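Local coordinates for stringent starvation protein A homolog (Haemophilus influenzae, PDB 3LYK) that probably forms an equimolar complex with the RNA polymerase holoenzyme, but not with the core enzyme, and has a glutathione S-transferase-like fold, at residues L49-D60 / V64-L75. Residues are numbered along the deposited sequence; the frame is centred on the assembly and turned at random.
Sequences LNPYGTVPTLVD and VLFNSRIIMEYL
Leu58 and Leu65 form the hydrogen-bonded pair that joins strands 57-60 and 64-66, which run antiparallel. Leu58 N reaches Leu65 O at 2.8 Å in the carbonyl plane, and Leu65 N returns a nearly straight bond (175° at hydrogen) to Leu58 O. Beside this pair, toward the helix, one water bridges the backbones, donating to Pro56 O and accepting from Asn67 N at 2.7 Å.

A flat-on-flat contact holds the preceding turn. The Asn50 amide runs nearly parallel to the Phe66 ring, the planes only 8° apart, with OD1 over one face, offset toward the rim, 3.6 Å from Phe66 CE2. The rotation of the amide is fixed at both ends: ND2 donates, close to the amide plane, to Thr54 OG1 and to Thr57 OG1, while OD1 accepts from Tyr52 N in an Asx turn. The Tyr52 ring meets Phe66 obliquely, Tyr52 CD2 lying 3.5 Å from Phe66 CZ, and the tyrosine hydroxyl bonds Asp105 and Arg101 of the second subunit.

Apolar packing covers the leucine side. With CG anti to the backbone N (chi1 179°), Leu58 puts CD2 4.1 Å from Tyr74 CE2 and 4.2 Å from Leu75 CD2, while Ile71 CD1 lies against its CB. Pro56, after a cis peptide bond, sets CG 3.9 Å from Ser68 CB.

This cis-proline leading into a β-hairpin, followed by helix 68-78, is the hallmark of the thioredoxin-like N-terminal domain of the GST superfamily.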
loop_
_atom_site.group_PDB
_atom_site.type_symbol
_atom_site.label_atom_id
_atom_site.label_comp_id
_atom_site.label_asym_id
_atom_site.label_seq_id
_atom_site.Cartn_x
_atom_site.Cartn_y
_atom_site.Cartn_z
ATOM N N LEU B 49 2.449 18.731 11.376
ATOM C CA LEU B 49 2.339 17.328 11.751
ATOM C C LEU B 49 2.648 16.398 10.578
ATOM O O LEU B 49 3.233 15.342 10.774
ATOM C CB LEU B 49 0.951 17.036 12.338
ATOM C CG LEU B 49 0.567 17.781 13.626
ATOM C CD1 LEU B 49 -0.935 17.777 13.884
ATOM C CD2 LEU B 49 1.307 17.243 14.853
ATOM N N ASN B 50 2.254 16.800 9.369
ATOM C CA ASN B 50 2.433 16.018 8.151
ATOM C C ASN B 50 2.990 16.929 7.053
ATOM O O ASN B 50 2.232 17.624 6.367
ATOM C CB ASN B 50 1.107 15.342 7.708
ATOM C CG ASN B 50 1.226 14.618 6.363
ATOM O OD1 ASN B 50 2.334 14.452 5.848
ATOM N ND2 ASN B 50 0.078 14.169 5.785
ATOM N N PRO B 51 4.328 16.883 6.845
ATOM C CA PRO B 51 4.922 17.823 5.890
ATOM C C PRO B 51 4.539 17.545 4.440
ATOM O O PRO B 51 4.725 18.422 3.606
ATOM C CB PRO B 51 6.442 17.710 6.149
ATOM C CG PRO B 51 6.627 16.202 6.653
ATOM C CD PRO B 51 5.337 16.004 7.503
ATOM N N TYR B 52 4.001 16.372 4.115
ATOM C CA TYR B 52 3.528 16.150 2.746
ATOM C C TYR B 52 2.213 16.895 2.508
ATOM O O TYR B 52 1.790 17.055 1.368
ATOM C CB TYR B 52 3.355 14.662 2.419
ATOM C CG TYR B 52 4.627 13.852 2.666
ATOM C CD1 TYR B 52 5.601 13.683 1.655
ATOM C CD2 TYR B 52 4.872 13.300 3.916
ATOM C CE1 TYR B 52 6.785 12.947 1.897
ATOM C CE2 TYR B 52 6.045 12.571 4.176
ATOM C CZ TYR B 52 7.000 12.389 3.165
ATOM O OH TYR B 52 8.148 11.655 3.486
ATOM N N GLY B 53 1.563 17.317 3.590
ATOM C CA GLY B 53 0.313 18.073 3.507
ATOM C C GLY B 53 -0.812 17.341 2.808
ATOM O O GLY B 53 -1.489 17.921 1.986
ATOM N N THR B 54 -0.994 16.055 3.108
ATOM C CA THR B 54 -2.050 15.259 2.443
ATOM C C THR B 54 -3.160 14.926 3.461
ATOM O O THR B 54 -2.951 14.978 4.688
ATOM C CB THR B 54 -1.498 13.917 1.914
ATOM O OG1 THR B 54 -0.865 13.248 3.001
ATOM C CG2 THR B 54 -0.475 14.132 0.747
ATOM N N VAL B 55 -4.334 14.581 2.953
ATOM C CA VAL B 55 -5.369 14.064 3.817
ATOM C C VAL B 55 -5.842 12.773 3.189
ATOM O O VAL B 55 -5.728 12.604 1.992
ATOM C CB VAL B 55 -6.568 15.070 3.999
ATOM C CG1 VAL B 55 -6.134 16.260 4.884
ATOM C CG2 VAL B 55 -7.110 15.547 2.656
ATOM N N PRO B 56 -6.394 11.850 3.995
ATOM C CA PRO B 56 -6.583 11.916 5.457
ATOM C C PRO B 56 -5.254 11.809 6.219
ATOM O O PRO B 56 -4.369 11.046 5.819
ATOM C CB PRO B 56 -7.450 10.683 5.745
ATOM C CG PRO B 56 -7.125 9.754 4.604
ATOM C CD PRO B 56 -6.968 10.633 3.409
ATOM N N THR B 57 -5.159 12.552 7.319
ATOM C CA THR B 57 -4.095 12.425 8.287
ATOM C C THR B 57 -4.771 12.228 9.652
ATOM O O THR B 57 -5.655 13.031 10.037
ATOM C CB THR B 57 -3.221 13.694 8.319
ATOM O OG1 THR B 57 -2.497 13.802 7.097
ATOM C CG2 THR B 57 -2.243 13.648 9.441
ATOM N N LEU B 58 -4.415 11.132 10.337
ATOM C CA LEU B 58 -4.986 10.771 11.634
ATOM C C LEU B 58 -3.916 11.043 12.644
ATOM O O LEU B 58 -2.776 10.632 12.430
ATOM C CB LEU B 58 -5.371 9.279 11.700
ATOM C CG LEU B 58 -5.971 8.787 13.025
ATOM C CD1 LEU B 58 -7.356 9.443 13.161
ATOM C CD2 LEU B 58 -6.071 7.237 12.980
ATOM N N VAL B 59 -4.265 11.754 13.715
ATOM C CA VAL B 59 -3.319 12.171 14.734
ATOM C C VAL B 59 -3.858 11.660 16.051
ATOM O O VAL B 59 -4.979 11.978 16.450
ATOM C CB VAL B 59 -3.173 13.697 14.824
ATOM C CG1 VAL B 59 -2.206 14.089 15.942
ATOM C CG2 VAL B 59 -2.676 14.264 13.491
ATOM N N ASP B 60 -3.045 10.860 16.725
ATOM C CA ASP B 60 -3.405 10.371 18.038
ATOM C C ASP B 60 -2.282 10.679 18.974
ATOM O O ASP B 60 -1.258 10.009 18.930
ATOM C CB ASP B 60 -3.604 8.870 18.028
ATOM C CG ASP B 60 -4.128 8.347 19.377
ATOM O OD1 ASP B 60 -3.936 9.024 20.432
ATOM O OD2 ASP B 60 -4.740 7.257 19.369
ATOM N N VAL B 64 1.387 10.310 14.274
ATOM C CA VAL B 64 0.817 10.918 13.066
ATOM C C VAL B 64 0.777 9.924 11.909
ATOM O O VAL B 64 1.825 9.454 11.449
ATOM C CB VAL B 64 1.596 12.223 12.638
ATOM C CG1 VAL B 64 1.075 12.763 11.285
ATOM C CG2 VAL B 64 1.532 13.291 13.750
ATOM N N LEU B 65 -0.410 9.596 11.409
ATOM C CA LEU B 65 -0.498 8.710 10.235
ATOM C C LEU B 65 -1.129 9.394 9.029
ATOM O O LEU B 65 -2.055 10.175 9.191
ATOM C CB LEU B 65 -1.342 7.464 10.579
ATOM C CG LEU B 65 -0.772 6.509 11.632
ATOM C CD1 LEU B 65 -1.708 5.318 11.802
ATOM C CD2 LEU B 65 0.642 6.029 11.217
ATOM N N PHE B 66 -0.665 9.074 7.821
ATOM C CA PHE B 66 -1.371 9.464 6.601
ATOM C C PHE B 66 -1.310 8.267 5.700
ATOM O O PHE B 66 -0.660 7.253 6.057
ATOM C CB PHE B 66 -0.763 10.708 5.943
ATOM C CG PHE B 66 0.734 10.658 5.821
ATOM C CD1 PHE B 66 1.330 10.137 4.675
ATOM C CD2 PHE B 66 1.540 11.085 6.877
ATOM C CE1 PHE B 66 2.724 10.073 4.562
ATOM C CE2 PHE B 66 2.944 11.029 6.771
ATOM C CZ PHE B 66 3.521 10.516 5.615
ATOM N N ASN B 67 -1.944 8.374 4.539
ATOM C CA ASN B 67 -2.297 7.228 3.695
ATOM C C ASN B 67 -3.429 6.406 4.292
ATOM O O ASN B 67 -3.307 5.822 5.383
ATOM C CB ASN B 67 -1.077 6.328 3.365
ATOM C CG ASN B 67 -1.430 5.210 2.427
ATOM O OD1 ASN B 67 -2.006 4.206 2.841
ATOM N ND2 ASN B 67 -1.102 5.371 1.144
ATOM N N SER B 68 -4.526 6.317 3.545
ATOM C CA SER B 68 -5.741 5.752 4.100
ATOM C C SER B 68 -5.592 4.246 4.322
ATOM O O SER B 68 -6.115 3.725 5.291
ATOM C CB SER B 68 -6.956 6.091 3.247
ATOM O OG SER B 68 -6.861 5.441 2.013
ATOM N N ARG B 69 -4.853 3.550 3.448
ATOM C CA ARG B 69 -4.647 2.089 3.662
ATOM C C ARG B 69 -3.887 1.835 4.985
ATOM O O ARG B 69 -4.252 0.982 5.766
ATOM C CB ARG B 69 -3.945 1.445 2.439
ATOM C CG ARG B 69 -3.291 0.101 2.705
ATOM C CD ARG B 69 -2.346 -0.314 1.510
ATOM N NE ARG B 69 -1.247 0.640 1.283
ATOM C CZ ARG B 69 -0.068 0.630 1.915
ATOM N NH1 ARG B 69 0.188 -0.264 2.851
ATOM N NH2 ARG B 69 0.863 1.526 1.621
ATOM N N ILE B 70 -2.865 2.609 5.253
ATOM C CA ILE B 70 -2.114 2.451 6.484
ATOM C C ILE B 70 -2.979 2.791 7.690
ATOM O O ILE B 70 -2.941 2.111 8.727
ATOM C CB ILE B 70 -0.862 3.334 6.484
ATOM C CG1 ILE B 70 0.112 2.813 5.411
ATOM C CG2 ILE B 70 -0.172 3.325 7.871
ATOM C CD1 ILE B 70 1.425 3.540 5.404
ATOM N N ILE B 71 -3.738 3.880 7.573
ATOM C CA ILE B 71 -4.692 4.233 8.639
ATOM C C ILE B 71 -5.720 3.136 8.930
ATOM O O ILE B 71 -5.960 2.777 10.092
ATOM C CB ILE B 71 -5.381 5.594 8.322
ATOM C CG1 ILE B 71 -4.358 6.716 8.555
ATOM C CG2 ILE B 71 -6.673 5.800 9.207
ATOM C CD1 ILE B 71 -4.800 8.066 7.935
HETATM N N MSE B 72 -6.326 2.610 7.888
HETATM C CA MSE B 72 -7.370 1.602 8.055
HETATM C C MSE B 72 -6.870 0.323 8.664
HETATM O O MSE B 72 -7.547 -0.276 9.524
HETATM C CB MSE B 72 -8.084 1.315 6.716
HETATM C CG MSE B 72 -8.945 2.545 6.262
HETATM SE SE MSE B 72 -9.922 2.035 4.630
HETATM C CE MSE B 72 -8.468 2.396 3.474
ATOM N N GLU B 73 -5.691 -0.116 8.219
ATOM C CA GLU B 73 -5.112 -1.307 8.832
ATOM C C GLU B 73 -4.703 -1.048 10.261
ATOM O O GLU B 73 -4.909 -1.891 11.097
ATOM C CB GLU B 73 -3.960 -1.890 7.985
ATOM C CG GLU B 73 -4.531 -2.630 6.721
ATOM C CD GLU B 73 -3.647 -3.827 6.242
ATOM O OE1 GLU B 73 -3.242 -4.673 7.109
ATOM O OE2 GLU B 73 -3.392 -3.908 4.999
ATOM N N TYR B 74 -4.140 0.121 10.549
ATOM C CA TYR B 74 -3.906 0.498 11.937
ATOM C C TYR B 74 -5.170 0.397 12.816
ATOM O O TYR B 74 -5.141 -0.137 13.955
ATOM C CB TYR B 74 -3.328 1.917 11.976
ATOM C CG TYR B 74 -3.336 2.552 13.375
ATOM C CD1 TYR B 74 -2.448 2.110 14.370
ATOM C CD2 TYR B 74 -4.245 3.579 13.704
ATOM C CE1 TYR B 74 -2.457 2.674 15.679
ATOM C CE2 TYR B 74 -4.258 4.130 14.977
ATOM C CZ TYR B 74 -3.361 3.680 15.955
ATOM O OH TYR B 74 -3.358 4.241 17.205
ATOM N N LEU B 75 -6.288 0.912 12.302
ATOM C CA LEU B 75 -7.524 0.919 13.124
ATOM C C LEU B 75 -8.027 -0.518 13.296
ATOM O O LEU B 75 -8.454 -0.891 14.401
ATOM C CB LEU B 75 -8.600 1.789 12.467
ATOM C CG LEU B 75 -8.301 3.275 12.480
ATOM C CD1 LEU B 75 -9.242 4.088 11.560
ATOM C CD2 LEU B 75 -8.313 3.860 13.926
HETATM O O HOH W 1 -3.386 10.360 3.338
#